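Side-chain contacts in bucandin (Bungarus candidus, PDB 1F94), which is thought to enhance presynaptic acetylcholine release as a three-finger snake toxin, although this activity remains unproven: residues Y4-V8 and S9-L13; W27-K30 and I31-E34. All coordinates share one frame; numbering follows the deposited sequence. Where two conformers were deposited one is given.

Contact 1. Residues Y4-V8 and S9-L13; sequences YRCGV and SGCHL
Gly-7 and Gly-10 close the turn with a reciprocal pair of backbone hydrogen bonds: Gly-7 N gives to Gly-10 O at 2.9 Å and Gly-10 N returns to Gly-7 O at 3.0 Å, Val-8 and Ser-9 forming the corner of a type I turn. Farther back, Arg-5 N binds Leu-13 O at 2.9 Å, whereas the return bond from Leu-13 N to Arg-5 O is weak. The pairing slips by one residue between Arg-5 and Gly-7, a beta bulge. At the bulge, Cys-11 CA sits 3.4 Å from Arg-5 O in a C-H...O contact. This is the tip of the first finger of the three-finger fold, and the Cys-6 to Cys-11 disulfide laces its two limbs together; a fifth disulfide in this loop marks the non-conventional members of the family. The S-S torsion is 106°. The two cysteines also touch Arg-35 of strand 35-40. On the sheet face shared by Arg-5 and Leu-13, the arginine chain runs extended from CG to NE, and Leu-13 CD1 lies over one face of the guanidinium, off toward its rim, with Leu-13 CD1 3.6 Å from Arg-5 NH2. The Tyr-4 ring turns an edge to the carbonyl oxygens of His-12 and Leu-13, with Tyr-4 CD2 3.7 Å from His-12 O.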
loop_
_atom_site.group_PDB
_atom_site.type_symbol
_atom_site.label_atom_id
_atom_site.label_comp_id
_atom_site.label_asym_id
_atom_site.label_seq_id
_atom_site.Cartn_x
_atom_site.Cartn_y
_atom_site.Cartn_z
ATOM N N TYR A 4 -5.510 2.438 2.893
ATOM C CA TYR A 4 -5.628 1.222 3.701
ATOM C C TYR A 4 -4.276 0.808 4.224
ATOM O O TYR A 4 -3.214 1.075 3.637
ATOM C CB TYR A 4 -6.276 0.077 2.903
ATOM C CG TYR A 4 -7.708 0.337 2.595
ATOM C CD1 TYR A 4 -8.181 0.569 1.295
ATOM C CD2 TYR A 4 -8.664 0.369 3.636
ATOM C CE1 TYR A 4 -9.520 0.797 1.071
ATOM C CE2 TYR A 4 -9.986 0.591 3.433
ATOM C CZ TYR A 4 -10.428 0.823 2.117
ATOM O OH TYR A 4 -11.739 1.060 1.876
ATOM N N ARG A 5 -4.310 0.097 5.359
ATOM C CA ARG A 5 -3.163 -0.551 5.942
ATOM C C ARG A 5 -3.630 -1.881 6.551
ATOM O O ARG A 5 -4.835 -2.098 6.761
ATOM C CB ARG A 5 -2.370 0.293 6.917
ATOM C CG ARG A 5 -3.023 0.529 8.223
ATOM C CD ARG A 5 -2.174 1.265 9.248
ATOM N NE ARG A 5 -2.801 1.152 10.564
ATOM C CZ ARG A 5 -2.653 0.140 11.436
ATOM N NH1 ARG A 5 -1.874 -0.914 11.237
ATOM N NH2 ARG A 5 -3.320 0.236 12.574
ATOM N N CYS A 6 -2.668 -2.732 6.853
ATOM C CA CYS A 6 -2.940 -4.055 7.367
ATOM C C CYS A 6 -2.504 -4.226 8.828
ATOM O O CYS A 6 -1.472 -3.769 9.271
ATOM C CB CYS A 6 -2.224 -5.122 6.512
ATOM S SG CYS A 6 -2.594 -5.063 4.750
ATOM N N GLY A 7 -3.323 -4.984 9.537
ATOM C CA GLY A 7 -3.006 -5.435 10.882
ATOM C C GLY A 7 -3.532 -6.856 11.044
ATOM O O GLY A 7 -3.988 -7.500 10.113
ATOM N N VAL A 8 -3.518 -7.347 12.271
ATOM C CA VAL A 8 -4.006 -8.723 12.551
ATOM C C VAL A 8 -5.404 -8.916 12.105
ATOM O O VAL A 8 -5.794 -10.023 11.781
ATOM C CB VAL A 8 -3.831 -9.036 14.082
ATOM C CG1 VAL A 8 -4.782 -8.258 14.919
ATOM C CG2 VAL A 8 -3.960 -10.516 14.242
ATOM N N SER A 9 -6.222 -7.843 12.091
ATOM C CA SER A 9 -7.640 -7.943 11.751
ATOM C C SER A 9 -7.905 -7.864 10.262
ATOM O O SER A 9 -9.060 -8.053 9.858
ATOM C CB SER A 9 -8.462 -6.912 12.486
ATOM O OG SER A 9 -8.157 -5.609 11.971
ATOM N N GLY A 10 -6.865 -7.619 9.450
ATOM C CA GLY A 10 -7.038 -7.519 7.997
ATOM C C GLY A 10 -6.500 -6.238 7.463
ATOM O O GLY A 10 -5.826 -5.463 8.171
ATOM N N CYS A 11 -6.835 -5.955 6.210
ATOM C CA CYS A 11 -6.270 -4.838 5.448
ATOM C C CYS A 11 -7.308 -3.744 5.142
ATOM O O CYS A 11 -7.166 -2.970 4.235
ATOM C CB CYS A 11 -5.591 -5.316 4.183
ATOM S SG CYS A 11 -4.165 -6.357 4.449
ATOM N N HIS A 12 -8.317 -3.674 6.008
ATOM C CA HIS A 12 -9.376 -2.679 5.904
ATOM C C HIS A 12 -9.142 -1.486 6.839
ATOM O O HIS A 12 -10.003 -0.615 6.929
ATOM C CB HIS A 12 -10.731 -3.274 6.278
ATOM C CG HIS A 12 -10.731 -3.769 7.706
ATOM N ND1 HIS A 12 -10.278 -5.018 8.051
ATOM C CD2 HIS A 12 -11.096 -3.145 8.842
ATOM C CE1 HIS A 12 -10.389 -5.136 9.339
ATOM N NE2 HIS A 12 -10.886 -3.994 9.884
ATOM N N LEU A 13 -7.999 -1.454 7.545
ATOM C CA LEU A 13 -7.707 -0.365 8.429
ATOM C C LEU A 13 -7.412 0.901 7.617
ATOM O O LEU A 13 -6.814 0.776 6.554
ATOM C CB LEU A 13 -6.499 -0.703 9.317
ATOM C CG LEU A 13 -6.604 -2.009 10.064
ATOM C CD1 LEU A 13 -5.353 -2.254 10.888
ATOM C CD2 LEU A 13 -7.823 -2.070 10.969
#

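Contact 2. Residues W27-K30 and I31-E34; sequences WLNK and ISNE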
loop_
_atom_site.group_PDB
_atom_site.type_symbol
_atom_site.label_atom_id
_atom_site.label_comp_id
_atom_site.label_asym_id
_atom_site.label_seq_id
_atom_site.Cartn_x
_atom_site.Cartn_y
_atom_site.Cartn_z
ATOM N N TRP A 27 1.863 -3.507 -1.638
ATOM C CA TRP A 27 3.077 -4.289 -1.789
ATOM C C TRP A 27 2.723 -5.722 -1.384
ATOM O O TRP A 27 2.290 -5.964 -0.251
ATOM C CB TRP A 27 4.238 -3.708 -1.034
ATOM C CG TRP A 27 5.608 -4.269 -1.003
ATOM C CD1 TRP A 27 5.997 -5.547 -0.639
ATOM C CD2 TRP A 27 6.835 -3.575 -1.320
ATOM N NE1 TRP A 27 7.381 -5.683 -0.726
ATOM C CE2 TRP A 27 7.925 -4.483 -1.140
ATOM C CE3 TRP A 27 7.212 -2.318 -1.728
ATOM C CZ2 TRP A 27 9.254 -4.135 -1.373
ATOM C CZ3 TRP A 27 8.530 -1.985 -1.949
ATOM C CH2 TRP A 27 9.609 -2.882 -1.758
ATOM N N LEU A 28 2.921 -6.651 -2.255
ATOM C CA LEU A 28 2.562 -8.027 -2.063
ATOM C C LEU A 28 3.812 -8.888 -2.197
ATOM O O LEU A 28 4.542 -8.776 -3.162
ATOM C CB LEU A 28 1.533 -8.488 -3.099
ATOM C CG LEU A 28 0.310 -7.563 -3.176
ATOM C CD1 LEU A 28 -0.611 -7.978 -4.344
ATOM C CD2 LEU A 28 -0.468 -7.509 -1.895
ATOM N N ASN A 29 4.002 -9.791 -1.209
ATOM C CA ASN A 29 5.077 -10.787 -1.295
ATOM C C ASN A 29 4.535 -11.991 -2.020
ATOM O O ASN A 29 3.574 -12.645 -1.567
ATOM C CB ASN A 29 5.568 -11.090 0.112
ATOM C CG ASN A 29 6.782 -11.996 0.080
ATOM O OD1 ASN A 29 6.778 -13.085 -0.495
ATOM N ND2 ASN A 29 7.850 -11.540 0.702
ATOM N N LYS A 30 5.088 -12.301 -3.159
ATOM C CA LYS A 30 4.586 -13.362 -4.006
ATOM C C LYS A 30 4.868 -14.736 -3.465
ATOM O O LYS A 30 4.303 -15.711 -3.959
ATOM C CB LYS A 30 5.209 -13.264 -5.436
ATOM C CG LYS A 30 4.928 -11.987 -6.183
ATOM C CD LYS A 30 5.495 -12.047 -7.598
ATOM C CE LYS A 30 5.185 -10.825 -8.405
ATOM N NZ LYS A 30 5.721 -10.930 -9.755
ATOM N N ILE A 31 5.751 -14.823 -2.482
ATOM C CA ILE A 31 6.160 -16.096 -1.894
ATOM C C ILE A 31 5.329 -16.417 -0.663
ATOM O O ILE A 31 4.855 -17.539 -0.451
ATOM C CB ILE A 31 7.687 -16.069 -1.618
ATOM C CG1 ILE A 31 8.521 -15.693 -2.827
ATOM C CG2 ILE A 31 8.135 -17.436 -1.085
ATOM C CD1 ILE A 31 8.204 -16.444 -4.088
ATOM N N SER A 32 5.175 -15.450 0.238
ATOM C CA SER A 32 4.487 -15.630 1.502
ATOM C C SER A 32 3.070 -15.117 1.517
ATOM O O SER A 32 2.337 -15.425 2.451
ATOM C CB SER A 32 5.221 -14.900 2.639
ATOM O OG SER A 32 5.017 -13.516 2.403
ATOM N N ASN A 33 2.639 -14.391 0.492
ATOM C CA ASN A 33 1.340 -13.739 0.394
ATOM C C ASN A 33 1.175 -12.599 1.387
ATOM O O ASN A 33 0.084 -12.023 1.461
ATOM C CB ASN A 33 0.211 -14.734 0.481
ATOM C CG ASN A 33 0.394 -15.841 -0.530
ATOM O OD1 ASN A 33 0.597 -15.626 -1.708
ATOM N ND2 ASN A 33 0.357 -17.095 -0.109
ATOM N N GLU A 34 2.220 -12.169 2.075
ATOM C CA GLU A 34 2.126 -11.003 2.945
ATOM C C GLU A 34 1.705 -9.765 2.155
ATOM O O GLU A 34 2.206 -9.516 1.076
ATOM C CB GLU A 34 3.489 -10.733 3.610
ATOM C CG GLU A 34 3.467 -9.509 4.481
ATOM C CD GLU A 34 4.831 -9.172 5.084
ATOM O OE1 GLU A 34 5.824 -9.844 4.754
ATOM O OE2 GLU A 34 4.911 -8.251 5.916
#
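Asn-29 reaches across the loop with its carboxamide, and the bond from Ile-31 N to its OD1 makes an Asx turn at the tip of the second finger of the three-finger fold; Ser-32 N is a second donor to the same oxygen. CG stands anti to the backbone N (chi1 -174°), which carries OD1 to the N-H groups of the turning chain. There the two donors grip the one oxygen from different directions. Ile-31 N approaches Asn-29 OD1 in the carbonyl plane at 2.8 Å, while Ser-32 N comes from above that plane at 2.9 Å, its N-H pointing more nearly straight at the acceptor. Ser-32 OG rides over the same amide face as its own N, 3.3 Å from Asn-29 CG, without bonding to the amide. It instead accepts from Glu-34 N at 3.1 Å, an ST turn that holds OG in place between the backbone N and the carbonyl carbon of Ser-32 (chi1 71°). Between Ser-32 and Glu-34, Asn-33 adopts a positive phi of 67° and gives its N-H to Asn-29 O. The mouth of the loop is closed by Asn-29 N, whose nearly straight bond to Glu-34 O, 2.9 Å long, lies in the carbonyl plane.

Lys-30 turns away from the loop, extended beyond CG, and its NZ forms a salt bridge with Asp-47 and a hydrogen bond to the carbonyl oxygen of Thr-48 in the neighbouring finger. Ile-31 bends its CD1 back over the Lys-30 carbonyl carbon and also touches Trp-49 and Asn-50. Its CB packs closely against the carboxamide oxygen, with Ile-31 CB 3.3 Å from Asn-29 OD1.

Contacts 1 and 2 follow in series along the chain, each at the outer end of a different finger. Contact 1 ends the hairpin of strands 2-7 and 12-16, a separate two-stranded sheet; contact 2 ends the hairpin of strands 23-29 and 35-40, part of the larger four-stranded sheet. Their centres are about 15 Å apart and their nearest atoms about 7 Å, so they do not touch. The two tips lie on adjacent fingers of the toxin, one braced by a disulfide and the other by side-chain-to-backbone hydrogen bonds. Strand 35-40, which leads away from contact 2, joins their neighbourhoods by meeting the side chains of contact 1 through Arg-35 and Leu-37.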